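Long-range contact in VIN1 (Oscarella pearsei, PDB 6BFI), which binds actin filaments and may play a role in cell-cell adhesion: residues L292-A306 with L318-K330. Residues are numbered along the deposited sequence; the frame is centred on the assembly and turned at random.
Sequences LDAVRKCISEGRRVA and LLAAADELDQILK
Arg303 reaches from its own helix across Ala322 to a pair of acidic side chains one helical turn apart. Its chain is fully extended from CG to NE, with CG beside the backbone N (chi1 -60°), which carries the guanidinium along the surface of helix 312-338 until NH2 stands 2.5 Å from Asp326 OD2, unusually short and doubtful in its exact length, and 3.1 Å from Asp323 OD1. Both are salt bridges, yet neither carboxylate lies flat with the guanidinium: each is turned 66° from it, and Asp323 OD1 sits well out of its plane, so that pairing rests on charge rather than on a directed N-H. The Ala322 methyl meets the edge of the guanidinium in its plane, with CB 3.4 Å from NE. Next to this polar flank, Ile299 drops as a knob into the hole formed by Ala322, Leu325, Asp326 and Leu329; its CG2 branch rests on Ala322 CB at 3.7 Å, while CD1 leans against Leu325 CB. Segments 292-306 and 318-330, on the successive helices 289-306 and 312-338, run antiparallel at 161°, their axes approaching to 8.9 Å, an up-and-down pairing within the helical bundles of the vinculin family. Helices 268-283 and 344-375 pack beside the pair, touching Val295 and Leu318 respectively. Leu329 returns the knob, entering between Leu292, Val295, Arg296 and Ile299. Its two methyls divide the work: CD1 presses on Val295 CG1 at 3.7 Å, and CD2 lies 3.8 Å above the centre of the Arg296 guanidinium, covering one face, while NH2 of that arginine forms a salt bridge with Glu333. Where the helices come close at the other end, Ala306 CB fits against Leu318 CB at 3.7 Å and the CD2 methyl of Leu319.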
# COMPACT_ATOMS: atom_id res chain seq x y z
N LEU A 292 -8.36 23.24 18.79
CA LEU A 292 -9.36 23.93 17.98
C LEU A 292 -8.92 24.05 16.53
O LEU A 292 -9.76 24.01 15.62
CB LEU A 292 -9.65 25.31 18.57
CG LEU A 292 -10.32 25.31 19.94
CD1 LEU A 292 -10.85 26.70 20.29
CD2 LEU A 292 -11.43 24.27 20.01
N ASP A 293 -7.61 24.20 16.28
CA ASP A 293 -7.13 24.20 14.90
C ASP A 293 -7.40 22.86 14.23
O ASP A 293 -7.88 22.80 13.09
CB ASP A 293 -5.64 24.53 14.86
CG ASP A 293 -5.36 26.00 15.14
OD1 ASP A 293 -6.25 26.83 14.89
OD2 ASP A 293 -4.24 26.32 15.60
N ALA A 294 -7.11 21.76 14.94
CA ALA A 294 -7.41 20.44 14.39
C ALA A 294 -8.91 20.27 14.13
O ALA A 294 -9.31 19.72 13.10
CB ALA A 294 -6.90 19.35 15.33
N VAL A 295 -9.75 20.75 15.06
CA VAL A 295 -11.19 20.67 14.87
C VAL A 295 -11.61 21.44 13.63
O VAL A 295 -12.45 20.98 12.85
CB VAL A 295 -11.92 21.19 16.13
CG1 VAL A 295 -13.42 21.28 15.88
CG2 VAL A 295 -11.63 20.30 17.32
N ARG A 296 -11.03 22.62 13.41
CA ARG A 296 -11.37 23.41 12.23
C ARG A 296 -10.93 22.70 10.96
O ARG A 296 -11.62 22.77 9.93
CB ARG A 296 -10.75 24.80 12.33
CG ARG A 296 -11.45 25.70 13.35
CD ARG A 296 -10.94 27.13 13.32
NE ARG A 296 -11.89 28.04 13.94
CZ ARG A 296 -11.92 28.34 15.24
NH1 ARG A 296 -11.04 27.78 16.06
NH2 ARG A 296 -12.82 29.18 15.72
N LYS A 297 -9.79 22.00 11.00
CA LYS A 297 -9.40 21.18 9.86
C LYS A 297 -10.42 20.07 9.60
O LYS A 297 -10.74 19.77 8.44
CB LYS A 297 -8.01 20.58 10.08
CG LYS A 297 -6.90 21.60 10.20
CD LYS A 297 -5.53 20.94 10.09
CE LYS A 297 -4.42 21.89 10.50
NZ LYS A 297 -4.47 23.18 9.76
N CYS A 298 -10.95 19.47 10.67
CA CYS A 298 -11.97 18.44 10.49
C CYS A 298 -13.24 19.03 9.88
O CYS A 298 -13.90 18.37 9.06
CB CYS A 298 -12.27 17.76 11.82
SG CYS A 298 -10.89 16.81 12.48
N ILE A 299 -13.59 20.26 10.26
CA ILE A 299 -14.73 20.92 9.64
C ILE A 299 -14.47 21.15 8.16
O ILE A 299 -15.36 20.96 7.32
CB ILE A 299 -15.04 22.24 10.38
CG1 ILE A 299 -15.44 21.96 11.83
CG2 ILE A 299 -16.14 23.01 9.67
CD1 ILE A 299 -15.69 23.21 12.66
N SER A 300 -13.24 21.56 7.82
CA SER A 300 -12.90 21.75 6.41
C SER A 300 -13.01 20.45 5.63
O SER A 300 -13.46 20.45 4.48
CB SER A 300 -11.48 22.32 6.29
OG SER A 300 -11.47 23.72 6.52
N GLU A 301 -12.61 19.33 6.23
CA GLU A 301 -12.78 18.04 5.56
C GLU A 301 -14.25 17.71 5.39
O GLU A 301 -14.66 17.19 4.34
CB GLU A 301 -12.05 16.95 6.35
CG GLU A 301 -12.36 15.52 5.89
CD GLU A 301 -11.74 15.16 4.55
OE1 GLU A 301 -11.08 16.02 3.92
OE2 GLU A 301 -11.90 14.00 4.11
N GLY A 302 -15.07 18.01 6.40
CA GLY A 302 -16.50 17.78 6.28
C GLY A 302 -17.13 18.56 5.14
O GLY A 302 -17.94 18.02 4.38
N ARG A 303 -16.76 19.83 5.00
CA ARG A 303 -17.31 20.63 3.91
C ARG A 303 -16.76 20.19 2.56
O ARG A 303 -17.48 20.24 1.55
CB ARG A 303 -17.03 22.12 4.16
CG ARG A 303 -17.64 22.63 5.46
CD ARG A 303 -17.33 24.10 5.71
NE ARG A 303 -17.89 24.54 6.99
CZ ARG A 303 -17.71 25.75 7.51
NH1 ARG A 303 -16.99 26.65 6.87
NH2 ARG A 303 -18.26 26.05 8.68
N ARG A 304 -15.50 19.77 2.53
CA ARG A 304 -14.93 19.24 1.29
C ARG A 304 -15.70 18.02 0.81
O ARG A 304 -16.01 17.90 -0.38
CB ARG A 304 -13.45 18.88 1.50
CG ARG A 304 -12.71 18.54 0.22
CD ARG A 304 -11.41 17.80 0.50
NE ARG A 304 -11.62 16.35 0.57
CZ ARG A 304 -11.50 15.53 -0.47
NH1 ARG A 304 -11.18 16.00 -1.66
NH2 ARG A 304 -11.70 14.23 -0.31
N VAL A 305 -16.02 17.10 1.73
CA VAL A 305 -16.84 15.95 1.35
C VAL A 305 -18.26 16.39 1.00
O VAL A 305 -18.90 15.81 0.11
CB VAL A 305 -16.83 14.90 2.47
CG1 VAL A 305 -17.74 13.73 2.13
CG2 VAL A 305 -15.41 14.41 2.73
N ALA A 306 -18.77 17.43 1.67
CA ALA A 306 -20.11 17.92 1.35
C ALA A 306 -20.20 18.41 -0.09
O ALA A 306 -21.21 18.21 -0.76
CB ALA A 306 -20.50 19.04 2.32
N LEU A 318 -24.23 17.66 5.94
CA LEU A 318 -22.83 17.84 6.30
C LEU A 318 -22.51 19.30 6.58
O LEU A 318 -21.80 19.62 7.53
CB LEU A 318 -21.93 17.29 5.19
CG LEU A 318 -21.80 15.77 5.11
CD1 LEU A 318 -21.20 15.34 3.78
CD2 LEU A 318 -20.95 15.26 6.27
N LEU A 319 -23.04 20.21 5.75
CA LEU A 319 -22.84 21.63 5.99
C LEU A 319 -23.51 22.07 7.29
O LEU A 319 -22.98 22.93 8.01
CB LEU A 319 -23.36 22.44 4.81
CG LEU A 319 -22.60 22.23 3.50
CD1 LEU A 319 -23.25 23.00 2.36
CD2 LEU A 319 -21.14 22.64 3.66
N ALA A 320 -24.67 21.49 7.62
CA ALA A 320 -25.33 21.81 8.87
C ALA A 320 -24.48 21.41 10.07
O ALA A 320 -24.31 22.18 11.02
CB ALA A 320 -26.70 21.13 8.93
N ALA A 321 -23.93 20.19 10.03
CA ALA A 321 -23.04 19.75 11.11
C ALA A 321 -21.80 20.64 11.19
O ALA A 321 -21.32 20.95 12.29
CB ALA A 321 -22.65 18.29 10.91
N ALA A 322 -21.28 21.06 10.04
CA ALA A 322 -20.10 21.91 10.03
C ALA A 322 -20.38 23.25 10.71
O ALA A 322 -19.62 23.69 11.58
CB ALA A 322 -19.61 22.13 8.59
N ASP A 323 -21.47 23.91 10.32
CA ASP A 323 -21.78 25.21 10.91
C ASP A 323 -22.17 25.08 12.38
O ASP A 323 -21.89 26.00 13.17
CB ASP A 323 -22.90 25.90 10.12
CG ASP A 323 -22.38 26.59 8.87
OD1 ASP A 323 -21.22 27.04 8.88
OD2 ASP A 323 -23.14 26.68 7.88
N GLU A 324 -22.81 23.98 12.76
CA GLU A 324 -23.08 23.74 14.18
C GLU A 324 -21.78 23.64 14.96
O GLU A 324 -21.64 24.24 16.04
CB GLU A 324 -23.91 22.47 14.35
CG GLU A 324 -24.26 22.16 15.79
CD GLU A 324 -25.09 20.89 15.94
OE1 GLU A 324 -24.78 19.89 15.26
OE2 GLU A 324 -26.06 20.90 16.73
N LEU A 325 -20.81 22.89 14.43
CA LEU A 325 -19.52 22.77 15.11
C LEU A 325 -18.80 24.11 15.19
O LEU A 325 -18.17 24.42 16.21
CB LEU A 325 -18.66 21.72 14.41
CG LEU A 325 -18.77 20.31 14.98
CD1 LEU A 325 -18.28 19.27 13.98
CD2 LEU A 325 -17.97 20.22 16.28
N ASP A 326 -18.87 24.91 14.12
CA ASP A 326 -18.28 26.24 14.17
C ASP A 326 -18.93 27.10 15.25
O ASP A 326 -18.24 27.84 15.97
CB ASP A 326 -18.40 26.92 12.80
CG ASP A 326 -17.09 26.91 12.03
OD1 ASP A 326 -16.02 27.02 12.67
OD2 ASP A 326 -17.14 26.79 10.79
N GLN A 327 -20.25 27.01 15.39
CA GLN A 327 -20.94 27.76 16.44
C GLN A 327 -20.47 27.32 17.82
O GLN A 327 -20.20 28.15 18.69
CB GLN A 327 -22.45 27.60 16.30
CG GLN A 327 -23.25 28.45 17.27
CD GLN A 327 -23.11 29.94 17.00
OE1 GLN A 327 -22.77 30.35 15.89
NE2 GLN A 327 -23.38 30.75 18.02
N ILE A 328 -20.37 26.00 18.04
CA ILE A 328 -19.86 25.50 19.31
C ILE A 328 -18.45 26.01 19.57
O ILE A 328 -18.09 26.34 20.70
CB ILE A 328 -19.92 23.96 19.34
CG1 ILE A 328 -21.37 23.48 19.31
CG2 ILE A 328 -19.22 23.42 20.58
CD1 ILE A 328 -21.52 21.98 19.49
N LEU A 329 -17.64 26.11 18.51
CA LEU A 329 -16.28 26.63 18.67
C LEU A 329 -16.29 28.09 19.10
O LEU A 329 -15.52 28.49 19.98
CB LEU A 329 -15.49 26.44 17.38
CG LEU A 329 -14.55 25.24 17.34
CD1 LEU A 329 -15.28 23.96 17.70
CD2 LEU A 329 -13.88 25.13 15.98
N LYS A 330 -17.15 28.90 18.48
CA LYS A 330 -17.26 30.30 18.88
C LYS A 330 -17.70 30.41 20.34
O LYS A 330 -17.18 31.25 21.08
CB LYS A 330 -18.24 31.03 17.96
CG LYS A 330 -17.84 31.00 16.50
CD LYS A 330 -19.05 31.10 15.59
CE LYS A 330 -18.68 30.81 14.14
NZ LYS A 330 -19.88 30.75 13.26